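Local atomic coordinates of mycobacterial cidal antitoxin MbcA (Mycobacterium tuberculosis, PDB entry 6FKG), a protein that acts as the antitoxin of a type II toxin-antitoxin system, neutralising its cognate toxin MbcT by blocking access to the toxin's active site. Residues E24-I29 with Q53-L58; A66-R71 with A108-V113; W77-N82 with K89-V94. One frame throughout, in Å; residues are numbered along the deposited sequence.

Contact 1. Residues E24-I29 with Q53-L58; sequences EEVGDI and QRLIEL
V26 and I29 of helix 23-30 receive L55 and L58 of helix 52-65 in a steep helix-helix packing within the all-helical fold. The axes of the segments 24-29 and 53-58 approach to 10.1 Å and run at 121° to each other. The residues between them include helix 34-41, which follows 23-30 after a short turn, consistent with a helix-turn-helix unit as in Xre-type regulators. V26 comes first along the chain. Its CG1, placed anti to the backbone N (chi1 -180°), presses on CD2 of L55 at 3.6 Å, the two side chains meeting nearly at right angles. The same methyl lies 3.9 Å from CD2 of L58, and is thus shared between two leucines one helical turn apart. One turn on, I29 sends CD1 across the fork of L58, 4.0 Å from either of its methyls CD1 and CD2. I16 of helix 7-19 touches both V26 and L58, while V94 of helix 90-95 covers I29 and L58, so helices 7-19 and 90-95 also pack against these apolar side chains. The backbone of I29 also takes part, its O resting 4.1 Å from CB of R54. Beyond that methylene R54 goes on to polar partners: NE bonds to the R95 carbonyl, and NH1 forms a salt bridge with OE1 of E57. E57 is held through both oxygens on their syn sides, for its OE2 accepts a nearly straight hydrogen bond (168°) from Q53 NE2 at 2.6 Å.

Contact 2. Residues A66-R71 with A108-V113; sequences AEVLPR and AMAEGV
V68 is the centre of the apolar contact, splitting its two methyls between neighbouring residues at the end of helix 99-110. CG1 packs on CB of A110 at 3.6 Å and lies equally close to the A110 backbone N. CG2, set between the backbone N and carbonyl carbon of its own residue (the crowded position), points instead at the terminal methyl of M109, with CE 3.8 Å away. M109 reaches it because its chain, otherwise extended, bends at the sulfur (chi3 66°), crossing V68 at about a right angle and carrying CE on toward CG of L69 at 4.3 Å.

The polar groups of both segments look mainly to the toxin. The carboxylate of E67, at the end of an extended chain, brushes A110 with OE1 4.1 Å from CB, but its strong partners belong to MbcT: OE2 pairs with R33 of one MbcT chain and hydrogen-bonds Q160 of a second. E111 faces the first of these chains, its carboxylate oxygens meeting G40 N and S37 OG, and Y89 OH of the same chain bonds to the V68 carbonyl. Such a density of bonds agrees with a toxin-binding role for this region.

Backbone bonds shape the helix end into a Schellman motif. V113 N and E111 N approach A108 O from opposite faces of its plane, both at 3.1 Å, while G112 N returns to M109 O and G112 takes positive phi (60°).

The contact joins the loop between helices 52-65 and 71-78 to the end of helix 99-110; P70 stands at the N-cap position, just before helix 71-78, on which A74 and W77 receive L69, and W77 receives M109 too.

Contact 3. Residues W77-N82 with K89-V94; sequences WMFSPN and KPADLV
Over one face of the W77 indole lies the ring of P90, whose CG stands 3.6 Å from the centroid of the six-membered ring and 12° off its normal, a CH-pi contact shifted somewhat toward CZ3. P90 CB sits further toward the rim, 3.5 Å from CZ3. The second flat group, F79, carries CB of its neighbour M78 over one face, off centre, while A91 CB comes obliquely to its CE1 at 3.7 Å. The M78 chain, bent at chi2 and chi3, brings CE 4.1 Å from A91 CB.

One hydrogen bond ties the backbones: A91 N donates to M78 O at 2.9 Å (157°), lying in the carbonyl plane. It joins the two helix ends, a carbonyl at the end of helix 71-78 accepting from the first turn of helix 90-95, where N-H groups lack partners within their own helix. P90, which has no N-H to offer, instead lodges CD against two carbonyls, W77 O and S80 O, each 3.4 Å from it. K89, the N-cap, stretches past them with CG anti to its carbonyl carbon (chi1 -60°), laying CD 3.4 Å from F79 O and running alongside P81. S80 OG bonds back to V76 O, N82 OD1 accepts from L84 N, and backbone bonds between N82 and R88 span the connection.

Helix 52-65 backs this junction through L65, which touches W77 and M78, and V61, which meets V94. Helix 99-110 adds V102 and L105 against the indole; helix 23-30 covers A91 with I29, and A77 of an MbcT chain also packs on W77.

From the N terminus, contact 1 comes first: it closes a loop that carries helix 34-41 and joins helix 23-30 to helix 52-65. The chain then leaves helix 52-65 and opens contact 2, which closes only near the C terminus, at the end of helix 99-110. Nested inside that long loop, contact 3 closes a short loop between helices 71-78 and 90-95. No contacts cross. Contact 3 is the bridge: it touches contact 1, where L58 CD1 meets M78 CE at 3.9 Å, and contact 2 through W77. Contacts 1 and 2, with nearest atoms about 9 Å apart, do not touch, so contact 3 lies between them and packs against both.

Contact 1. Residues E24-I29 with Q53-L58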
ATOM      1  N   GLU C  24     -14.768   3.622  31.459  1.00 42.81           N
ATOM      2  CA  GLU C  24     -13.929   2.522  30.999  1.00 41.58           C
ATOM      3  C   GLU C  24     -14.368   2.067  29.618  1.00 39.55           C
ATOM      4  O   GLU C  24     -13.524   1.799  28.757  1.00 40.27           O
ATOM      5  CB  GLU C  24     -13.957   1.340  31.963  1.00 45.02           C
ATOM      6  CG  GLU C  24     -13.277   1.617  33.294  1.00 51.78           C
ATOM      7  CD  GLU C  24     -14.099   2.566  34.141  1.00 50.39           C
ATOM      8  OE1 GLU C  24     -15.337   2.545  33.981  1.00 51.27           O
ATOM      9  OE2 GLU C  24     -13.522   3.352  34.919  1.00 53.43           O
ATOM     10  N   GLU C  25     -15.679   1.978  29.401  1.00 38.65           N
ATOM     11  CA  GLU C  25     -16.196   1.604  28.082  1.00 39.46           C
ATOM     12  C   GLU C  25     -15.829   2.649  27.052  1.00 39.55           C
ATOM     13  O   GLU C  25     -15.388   2.320  25.957  1.00 37.32           O
ATOM     14  CB  GLU C  25     -17.714   1.425  28.102  1.00 36.79           C
ATOM     15  CG  GLU C  25     -18.149   0.101  28.714  1.00 38.44           C
ATOM     16  CD  GLU C  25     -19.601   0.127  29.172  1.00 44.58           C
ATOM     17  OE1 GLU C  25     -20.181   1.233  29.267  1.00 43.42           O
ATOM     18  OE2 GLU C  25     -20.156  -0.959  29.435  1.00 44.75           O
ATOM     19  N   VAL C  26     -16.019   3.914  27.405  1.00 35.75           N
ATOM     20  CA  VAL C  26     -15.674   4.988  26.479  1.00 34.45           C
ATOM     21  C   VAL C  26     -14.183   4.977  26.195  1.00 35.04           C
ATOM     22  O   VAL C  26     -13.775   5.075  25.047  1.00 37.56           O
ATOM     23  CB  VAL C  26     -16.077   6.368  27.007  1.00 34.86           C
ATOM     24  CG1 VAL C  26     -15.697   7.438  25.985  1.00 39.45           C
ATOM     25  CG2 VAL C  26     -17.585   6.409  27.270  1.00 34.53           C
ATOM     26  N   GLY C  27     -13.378   4.870  27.247  1.00 36.77           N
ATOM     27  CA  GLY C  27     -11.939   4.787  27.097  1.00 37.87           C
ATOM     28  C   GLY C  27     -11.491   3.723  26.109  1.00 48.74           C
ATOM     29  O   GLY C  27     -10.605   3.955  25.293  1.00 37.32           O
ATOM     30  N   ASP C  28     -12.111   2.550  26.174  1.00 40.49           N
ATOM     31  CA  ASP C  28     -11.780   1.477  25.246  1.00 43.81           C
ATOM     32  C   ASP C  28     -12.149   1.812  23.810  1.00 43.05           C
ATOM     33  O   ASP C  28     -11.480   1.371  22.886  1.00 41.89           O
ATOM     34  CB  ASP C  28     -12.463   0.173  25.673  1.00 48.23           C
ATOM     35  CG  ASP C  28     -11.852  -0.411  26.943  1.00 57.24           C
ATOM     36  OD1 ASP C  28     -10.673  -0.100  27.232  1.00 52.44           O
ATOM     37  OD2 ASP C  28     -12.545  -1.177  27.650  1.00 68.91           O
ATOM     38  N   ILE C  29     -13.204   2.605  23.618  1.00 35.65           N
ATOM     39  CA  ILE C  29     -13.637   2.962  22.270  1.00 33.19           C
ATOM     40  C   ILE C  29     -12.759   4.082  21.686  1.00 40.86           C
ATOM     41  O   ILE C  29     -12.489   4.103  20.484  1.00 35.65           O
ATOM     42  CB  ILE C  29     -15.127   3.395  22.253  1.00 33.07           C
ATOM     43  CG1 ILE C  29     -16.035   2.206  22.586  1.00 36.90           C
ATOM     44  CG2 ILE C  29     -15.516   4.026  20.903  1.00 33.04           C
ATOM     45  CD1 ILE C  29     -17.453   2.612  22.992  1.00 36.89           C
ATOM     46  N   GLN C  53     -11.564  12.603  17.683  1.00 32.45           N
ATOM     47  CA  GLN C  53     -12.395  12.214  16.552  1.00 36.38           C
ATOM     48  C   GLN C  53     -13.300  11.035  16.925  1.00 39.52           C
ATOM     49  O   GLN C  53     -14.485  11.025  16.592  1.00 33.91           O
ATOM     50  CB  GLN C  53     -11.524  11.851  15.344  1.00 36.36           C
ATOM     51  CG  GLN C  53     -12.330  11.487  14.098  1.00 48.77           C
ATOM     52  CD  GLN C  53     -11.502  10.764  13.034  1.00 71.63           C
ATOM     53  OE1 GLN C  53     -10.329  11.077  12.819  1.00 72.27           O
ATOM     54  NE2 GLN C  53     -12.116   9.786  12.366  1.00 76.74           N
ATOM     55  N   ARG C  54     -12.752  10.056  17.638  1.00 35.58           N
ATOM     56  CA  ARG C  54     -13.551   8.896  18.038  1.00 31.40           C
ATOM     57  C   ARG C  54     -14.613   9.259  19.078  1.00 33.48           C
ATOM     58  O   ARG C  54     -15.708   8.705  19.050  1.00 33.59           O
ATOM     59  CB  ARG C  54     -12.659   7.780  18.588  1.00 33.00           C
ATOM     60  CG  ARG C  54     -11.807   7.094  17.543  1.00 35.64           C
ATOM     61  CD  ARG C  54     -12.632   6.203  16.618  1.00 38.06           C
ATOM     62  NE  ARG C  54     -11.730   5.546  15.681  1.00 40.88           N
ATOM     63  CZ  ARG C  54     -11.388   6.041  14.496  1.00 45.13           C
ATOM     64  NH1 ARG C  54     -11.911   7.191  14.069  1.00 38.28           N
ATOM     65  NH2 ARG C  54     -10.530   5.379  13.733  1.00 40.33           N
ATOM     66  N   LEU C  55     -14.295  10.170  19.996  1.00 34.21           N
ATOM     67  CA  LEU C  55     -15.280  10.628  20.976  1.00 35.82           C
ATOM     68  C   LEU C  55     -16.479  11.264  20.278  1.00 34.25           C
ATOM     69  O   LEU C  55     -17.637  11.028  20.642  1.00 33.29           O
ATOM     70  CB  LEU C  55     -14.665  11.635  21.952  1.00 32.06           C
ATOM     71  CG  LEU C  55     -14.142  11.204  23.318  1.00 41.81           C
ATOM     72  CD1 LEU C  55     -13.650  12.432  24.048  1.00 42.28           C
ATOM     73  CD2 LEU C  55     -15.213  10.490  24.129  1.00 43.62           C
ATOM     74  N   ILE C  56     -16.204  12.072  19.260  1.00 30.69           N
ATOM     75  CA  ILE C  56     -17.282  12.724  18.539  1.00 30.49           C
ATOM     76  C   ILE C  56     -18.098  11.700  17.767  1.00 31.56           C
ATOM     77  O   ILE C  56     -19.335  11.758  17.747  1.00 29.84           O
ATOM     78  CB  ILE C  56     -16.742  13.797  17.586  1.00 30.49           C
ATOM     79  CG1 ILE C  56     -16.106  14.914  18.410  1.00 33.42           C
ATOM     80  CG2 ILE C  56     -17.855  14.324  16.693  1.00 36.10           C
ATOM     81  CD1 ILE C  56     -15.197  15.827  17.605  1.00 46.85           C
ATOM     82  N   GLU C  57     -17.416  10.740  17.150  1.00 31.04           N
ATOM     83  CA  GLU C  57     -18.118   9.707  16.401  1.00 28.75           C
ATOM     84  C   GLU C  57     -19.008   8.871  17.331  1.00 31.81           C
ATOM     85  O   GLU C  57     -20.133   8.513  16.986  1.00 28.18           O
ATOM     86  CB  GLU C  57     -17.117   8.835  15.656  1.00 28.38           C
ATOM     87  CG  GLU C  57     -16.443   9.615  14.516  1.00 31.58           C
ATOM     88  CD  GLU C  57     -15.178   8.961  14.004  1.00 37.52           C
ATOM     89  OE1 GLU C  57     -14.776   7.916  14.546  1.00 33.40           O
ATOM     90  OE2 GLU C  57     -14.575   9.495  13.050  1.00 37.69           O
ATOM     91  N   LEU C  58     -18.505   8.589  18.518  1.00 27.99           N
ATOM     92  CA  LEU C  58     -19.297   7.862  19.515  1.00 31.39           C
ATOM     93  C   LEU C  58     -20.533   8.660  19.940  1.00 31.50           C
ATOM     94  O   LEU C  58     -21.622   8.098  20.103  1.00 28.06           O
ATOM     95  CB  LEU C  58     -18.433   7.537  20.726  1.00 30.75           C
ATOM     96  CG  LEU C  58     -19.134   6.823  21.880  1.00 30.33           C
ATOM     97  CD1 LEU C  58     -19.772   5.495  21.419  1.00 27.89           C
ATOM     98  CD2 LEU C  58     -18.133   6.595  23.027  1.00 32.33           C
TER

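Contact 2. Residues A66-R71 with A108-V113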
ATOM      1  N   ALA C  66     -30.587   6.608  20.074  1.00 34.93           N
ATOM      2  CA  ALA C  66     -31.721   6.926  20.953  1.00 35.51           C
ATOM      3  C   ALA C  66     -33.033   6.985  20.178  1.00 34.27           C
ATOM      4  O   ALA C  66     -34.116   6.841  20.745  1.00 33.11           O
ATOM      5  CB  ALA C  66     -31.475   8.257  21.697  1.00 39.10           C
ATOM      6  N   GLU C  67     -32.950   7.194  18.870  1.00 29.73           N
ATOM      7  CA  GLU C  67     -34.155   7.215  18.058  1.00 31.19           C
ATOM      8  C   GLU C  67     -34.821   5.837  17.949  1.00 29.63           C
ATOM      9  O   GLU C  67     -36.010   5.742  17.674  1.00 30.07           O
ATOM     10  CB  GLU C  67     -33.848   7.748  16.649  1.00 32.62           C
ATOM     11  CG  GLU C  67     -35.120   8.086  15.862  1.00 40.22           C
ATOM     12  CD  GLU C  67     -34.856   8.537  14.421  1.00 41.89           C
ATOM     13  OE1 GLU C  67     -33.680   8.520  13.990  1.00 38.87           O
ATOM     14  OE2 GLU C  67     -35.835   8.913  13.724  1.00 38.23           O
ATOM     15  N   VAL C  68     -34.060   4.764  18.152  1.00 27.26           N
ATOM     16  CA  VAL C  68     -34.570   3.443  17.784  1.00 27.69           C
ATOM     17  C   VAL C  68     -34.567   2.459  18.952  1.00 28.40           C
ATOM     18  O   VAL C  68     -35.227   1.431  18.879  1.00 28.16           O
ATOM     19  CB  VAL C  68     -33.772   2.832  16.599  1.00 29.78           C
ATOM     20  CG1 VAL C  68     -33.922   3.703  15.356  1.00 30.75           C
ATOM     21  CG2 VAL C  68     -32.283   2.685  16.931  1.00 26.78           C
ATOM     22  N   LEU C  69     -33.828   2.757  20.019  1.00 29.78           N
ATOM     23  CA  LEU C  69     -33.863   1.894  21.217  1.00 28.66           C
ATOM     24  C   LEU C  69     -33.880   2.693  22.501  1.00 38.35           C
ATOM     25  O   LEU C  69     -33.183   3.691  22.615  1.00 34.27           O
ATOM     26  CB  LEU C  69     -32.662   0.960  21.266  1.00 28.40           C
ATOM     27  CG  LEU C  69     -32.590  -0.156  20.238  1.00 30.93           C
ATOM     28  CD1 LEU C  69     -31.218  -0.801  20.359  1.00 31.29           C
ATOM     29  CD2 LEU C  69     -33.729  -1.170  20.460  1.00 30.37           C
ATOM     30  N   PRO C  70     -34.645   2.227  23.495  1.00 32.04           N
ATOM     31  CA  PRO C  70     -34.584   2.934  24.773  1.00 31.68           C
ATOM     32  C   PRO C  70     -33.215   2.716  25.428  1.00 35.17           C
ATOM     33  O   PRO C  70     -32.486   1.801  25.041  1.00 33.89           O
ATOM     34  CB  PRO C  70     -35.720   2.288  25.587  1.00 39.11           C
ATOM     35  CG  PRO C  70     -35.847   0.916  25.017  1.00 41.96           C
ATOM     36  CD  PRO C  70     -35.537   1.053  23.540  1.00 34.63           C
ATOM     37  N   ARG C  71     -32.892   3.559  26.403  1.00 33.10           N
ATOM     38  CA  ARG C  71     -31.590   3.589  27.070  1.00 35.16           C
ATOM     39  C   ARG C  71     -30.966   2.230  27.420  1.00 32.89           C
ATOM     40  O   ARG C  71     -29.856   1.927  26.976  1.00 36.09           O
ATOM     41  CB  ARG C  71     -31.714   4.407  28.354  1.00 35.33           C
ATOM     42  CG  ARG C  71     -30.434   4.491  29.161  1.00 42.68           C
ATOM     43  CD  ARG C  71     -30.725   5.016  30.557  1.00 45.28           C
ATOM     44  NE  ARG C  71     -29.495   5.308  31.283  1.00 45.62           N
ATOM     45  CZ  ARG C  71     -28.710   4.383  31.825  1.00 53.80           C
ATOM     46  NH1 ARG C  71     -29.023   3.092  31.719  1.00 52.16           N
ATOM     47  NH2 ARG C  71     -27.605   4.748  32.468  1.00 48.10           N
ATOM     48  N   ALA C 108     -31.442   2.251   9.013  1.00 28.43           N
ATOM     49  CA  ALA C 108     -32.247   1.132   8.530  1.00 27.52           C
ATOM     50  C   ALA C 108     -33.231   0.670   9.610  1.00 30.04           C
ATOM     51  O   ALA C 108     -34.384   0.387   9.319  1.00 28.81           O
ATOM     52  CB  ALA C 108     -31.348  -0.040   8.062  1.00 26.11           C
ATOM     53  N   MET C 109     -32.781   0.638  10.856  1.00 28.42           N
ATOM     54  CA  MET C 109     -33.658   0.304  11.984  1.00 28.08           C
ATOM     55  C   MET C 109     -34.819   1.291  12.096  1.00 28.37           C
ATOM     56  O   MET C 109     -35.978   0.908  12.268  1.00 26.29           O
ATOM     57  CB  MET C 109     -32.845   0.286  13.275  1.00 30.61           C
ATOM     58  CG  MET C 109     -31.837  -0.851  13.299  1.00 28.09           C
ATOM     59  SD  MET C 109     -30.705  -0.703  14.682  1.00 30.26           S
ATOM     60  CE  MET C 109     -31.844  -0.959  16.043  1.00 28.47           C
ATOM     61  N   ALA C 110     -34.498   2.566  11.952  1.00 24.87           N
ATOM     62  CA  ALA C 110     -35.481   3.625  12.044  1.00 28.66           C
ATOM     63  C   ALA C 110     -36.474   3.603  10.878  1.00 27.61           C
ATOM     64  O   ALA C 110     -37.553   4.198  10.969  1.00 28.14           O
ATOM     65  CB  ALA C 110     -34.771   4.998  12.107  1.00 26.65           C
ATOM     66  N   GLU C 111     -36.103   2.958   9.770  1.00 28.30           N
ATOM     67  CA  GLU C 111     -37.007   2.863   8.626  1.00 27.64           C
ATOM     68  C   GLU C 111     -37.679   1.506   8.495  1.00 27.55           C
ATOM     69  O   GLU C 111     -38.311   1.214   7.481  1.00 30.56           O
ATOM     70  CB  GLU C 111     -36.264   3.198   7.333  1.00 27.98           C
ATOM     71  CG  GLU C 111     -35.814   4.634   7.344  1.00 24.67           C
ATOM     72  CD  GLU C 111     -35.711   5.239   5.967  1.00 41.47           C
ATOM     73  OE1 GLU C 111     -35.881   4.508   4.971  1.00 46.27           O
ATOM     74  OE2 GLU C 111     -35.473   6.458   5.896  1.00 37.96           O
ATOM     75  N   GLY C 112     -37.549   0.681   9.525  1.00 27.51           N
ATOM     76  CA  GLY C 112     -38.235  -0.608   9.537  1.00 30.43           C
ATOM     77  C   GLY C 112     -37.830  -1.514   8.384  1.00 34.87           C
ATOM     78  O   GLY C 112     -38.639  -2.246   7.827  1.00 31.03           O
ATOM     79  N   VAL C 113     -36.556  -1.464   8.017  1.00 28.40           N
ATOM     80  CA  VAL C 113     -36.037  -2.352   6.989  1.00 28.03           C
ATOM     81  C   VAL C 113     -36.132  -3.803   7.447  1.00 30.10           C
ATOM     82  O   VAL C 113     -35.763  -4.106   8.582  1.00 33.77           O
ATOM     83  CB  VAL C 113     -34.573  -1.994   6.657  1.00 30.17           C
ATOM     84  CG1 VAL C 113     -33.984  -3.009   5.686  1.00 33.70           C
ATOM     85  CG2 VAL C 113     -34.503  -0.567   6.086  1.00 33.72           C
TER

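Contact 3. Residues W77-N82 with K89-V94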
ATOM      1  N   TRP C  77     -27.054  -3.069  23.308  1.00 30.98           N
ATOM      2  CA  TRP C  77     -26.853  -3.168  21.849  1.00 30.64           C
ATOM      3  C   TRP C  77     -25.439  -2.785  21.410  1.00 34.38           C
ATOM      4  O   TRP C  77     -24.868  -3.405  20.503  1.00 30.75           O
ATOM      5  CB  TRP C  77     -27.869  -2.270  21.147  1.00 27.64           C
ATOM      6  CG  TRP C  77     -27.903  -2.332  19.663  1.00 29.30           C
ATOM      7  CD1 TRP C  77     -28.645  -3.190  18.893  1.00 30.04           C
ATOM      8  CD2 TRP C  77     -27.224  -1.449  18.749  1.00 30.13           C
ATOM      9  NE1 TRP C  77     -28.450  -2.902  17.551  1.00 30.39           N
ATOM     10  CE2 TRP C  77     -27.579  -1.847  17.442  1.00 29.26           C
ATOM     11  CE3 TRP C  77     -26.327  -0.385  18.912  1.00 30.21           C
ATOM     12  CZ2 TRP C  77     -27.083  -1.205  16.301  1.00 30.87           C
ATOM     13  CZ3 TRP C  77     -25.840   0.259  17.773  1.00 29.82           C
ATOM     14  CH2 TRP C  77     -26.222  -0.152  16.490  1.00 28.32           C
ATOM     15  N   MET C  78     -24.869  -1.775  22.063  1.00 28.50           N
ATOM     16  CA  MET C  78     -23.521  -1.323  21.718  1.00 29.24           C
ATOM     17  C   MET C  78     -22.508  -2.440  21.904  1.00 34.64           C
ATOM     18  O   MET C  78     -21.521  -2.492  21.169  1.00 33.62           O
ATOM     19  CB  MET C  78     -23.105  -0.111  22.563  1.00 32.15           C
ATOM     20  CG  MET C  78     -23.856   1.158  22.251  1.00 36.29           C
ATOM     21  SD  MET C  78     -23.429   1.825  20.636  1.00 33.10           S
ATOM     22  CE  MET C  78     -21.698   2.205  20.864  1.00 31.66           C
ATOM     23  N   PHE C  79     -22.763  -3.355  22.848  1.00 33.13           N
ATOM     24  CA  PHE C  79     -21.764  -4.375  23.175  1.00 34.54           C
ATOM     25  C   PHE C  79     -22.193  -5.786  22.795  1.00 38.34           C
ATOM     26  O   PHE C  79     -21.571  -6.771  23.198  1.00 37.14           O
ATOM     27  CB  PHE C  79     -21.420  -4.290  24.668  1.00 36.39           C
ATOM     28  CG  PHE C  79     -21.000  -2.910  25.078  1.00 38.04           C
ATOM     29  CD1 PHE C  79     -19.751  -2.428  24.720  1.00 37.98           C
ATOM     30  CD2 PHE C  79     -21.872  -2.072  25.761  1.00 35.44           C
ATOM     31  CE1 PHE C  79     -19.369  -1.144  25.052  1.00 40.94           C
ATOM     32  CE2 PHE C  79     -21.495  -0.789  26.104  1.00 37.16           C
ATOM     33  CZ  PHE C  79     -20.244  -0.321  25.748  1.00 40.89           C
ATOM     34  N   SER C  80     -23.244  -5.878  21.990  1.00 39.17           N
ATOM     35  CA  SER C  80     -23.747  -7.171  21.557  1.00 35.99           C
ATOM     36  C   SER C  80     -23.303  -7.460  20.142  1.00 32.60           C
ATOM     37  O   SER C  80     -23.525  -6.639  19.247  1.00 33.31           O
ATOM     38  CB  SER C  80     -25.269  -7.216  21.635  1.00 39.35           C
ATOM     39  OG  SER C  80     -25.720  -6.999  22.960  1.00 43.43           O
ATOM     40  N   PRO C  81     -22.681  -8.630  19.933  1.00 34.39           N
ATOM     41  CA  PRO C  81     -22.388  -9.102  18.580  1.00 34.13           C
ATOM     42  C   PRO C  81     -23.659  -9.058  17.759  1.00 33.10           C
ATOM     43  O   PRO C  81     -24.692  -9.585  18.163  1.00 35.72           O
ATOM     44  CB  PRO C  81     -21.900 -10.538  18.798  1.00 33.14           C
ATOM     45  CG  PRO C  81     -21.327 -10.520  20.187  1.00 40.86           C
ATOM     46  CD  PRO C  81     -22.238  -9.592  20.963  1.00 35.88           C
ATOM     47  N   ASN C  82     -23.588  -8.385  16.625  1.00 31.77           N
ATOM     48  CA  ASN C  82     -24.769  -8.100  15.831  1.00 32.79           C
ATOM     49  C   ASN C  82     -24.644  -8.808  14.487  1.00 33.83           C
ATOM     50  O   ASN C  82     -23.706  -8.535  13.726  1.00 35.00           O
ATOM     51  CB  ASN C  82     -24.913  -6.579  15.656  1.00 34.12           C
ATOM     52  CG  ASN C  82     -26.266  -6.167  15.112  1.00 36.40           C
ATOM     53  OD1 ASN C  82     -26.750  -6.727  14.139  1.00 34.36           O
ATOM     54  ND2 ASN C  82     -26.893  -5.192  15.763  1.00 30.57           N
ATOM     55  N   LYS C  89     -19.527  -6.205  17.320  1.00 33.42           N
ATOM     56  CA  LYS C  89     -20.183  -5.268  18.229  1.00 31.78           C
ATOM     57  C   LYS C  89     -20.134  -3.855  17.656  1.00 31.77           C
ATOM     58  O   LYS C  89     -19.068  -3.419  17.210  1.00 32.57           O
ATOM     59  CB  LYS C  89     -19.504  -5.269  19.597  1.00 33.23           C
ATOM     60  CG  LYS C  89     -19.497  -6.615  20.333  1.00 34.86           C
ATOM     61  CD  LYS C  89     -18.571  -6.547  21.532  1.00 34.52           C
ATOM     62  CE  LYS C  89     -18.340  -7.932  22.121  1.00 39.55           C
ATOM     63  NZ  LYS C  89     -17.500  -7.901  23.347  1.00 42.92           N
ATOM     64  N   PRO C  90     -21.267  -3.127  17.685  1.00 27.09           N
ATOM     65  CA  PRO C  90     -21.231  -1.719  17.244  1.00 32.64           C
ATOM     66  C   PRO C  90     -20.130  -0.884  17.920  1.00 36.65           C
ATOM     67  O   PRO C  90     -19.502  -0.055  17.252  1.00 33.32           O
ATOM     68  CB  PRO C  90     -22.622  -1.197  17.632  1.00 31.93           C
ATOM     69  CG  PRO C  90     -23.509  -2.447  17.560  1.00 28.07           C
ATOM     70  CD  PRO C  90     -22.639  -3.589  17.993  1.00 29.72           C
ATOM     71  N   ALA C  91     -19.897  -1.097  19.214  1.00 36.71           N
ATOM     72  CA  ALA C  91     -18.846  -0.360  19.920  1.00 36.36           C
ATOM     73  C   ALA C  91     -17.459  -0.605  19.318  1.00 32.49           C
ATOM     74  O   ALA C  91     -16.634   0.307  19.263  1.00 34.15           O
ATOM     75  CB  ALA C  91     -18.844  -0.718  21.408  1.00 33.39           C
ATOM     76  N   ASP C  92     -17.200  -1.827  18.864  1.00 29.76           N
ATOM     77  CA  ASP C  92     -15.930  -2.147  18.232  1.00 31.88           C
ATOM     78  C   ASP C  92     -15.834  -1.500  16.840  1.00 35.39           C
ATOM     79  O   ASP C  92     -14.767  -1.038  16.446  1.00 34.11           O
ATOM     80  CB  ASP C  92     -15.730  -3.662  18.138  1.00 37.31           C
ATOM     81  CG  ASP C  92     -15.567  -4.325  19.515  1.00 43.62           C
ATOM     82  OD1 ASP C  92     -15.299  -3.618  20.515  1.00 40.15           O
ATOM     83  OD2 ASP C  92     -15.712  -5.558  19.593  1.00 38.04           O
ATOM     84  N   LEU C  93     -16.940  -1.434  16.104  1.00 30.58           N
ATOM     85  CA  LEU C  93     -16.912  -0.695  14.836  1.00 28.18           C
ATOM     86  C   LEU C  93     -16.577   0.771  15.075  1.00 30.73           C
ATOM     87  O   LEU C  93     -15.786   1.378  14.331  1.00 31.22           O
ATOM     88  CB  LEU C  93     -18.248  -0.815  14.087  1.00 28.89           C
ATOM     89  CG  LEU C  93     -18.296  -1.974  13.079  1.00 35.22           C
ATOM     90  CD1 LEU C  93     -18.349  -3.311  13.810  1.00 36.03           C
ATOM     91  CD2 LEU C  93     -19.476  -1.824  12.118  1.00 33.17           C
ATOM     92  N   VAL C  94     -17.169   1.348  16.116  1.00 27.90           N
ATOM     93  CA  VAL C  94     -16.915   2.759  16.396  1.00 28.26           C
ATOM     94  C   VAL C  94     -15.445   2.917  16.762  1.00 30.88           C
ATOM     95  O   VAL C  94     -14.764   3.799  16.240  1.00 31.54           O
ATOM     96  CB  VAL C  94     -17.821   3.308  17.522  1.00 30.57           C
ATOM     97  CG1 VAL C  94     -17.395   4.710  17.914  1.00 29.85           C
ATOM     98  CG2 VAL C  94     -19.296   3.310  17.070  1.00 29.78           C
TER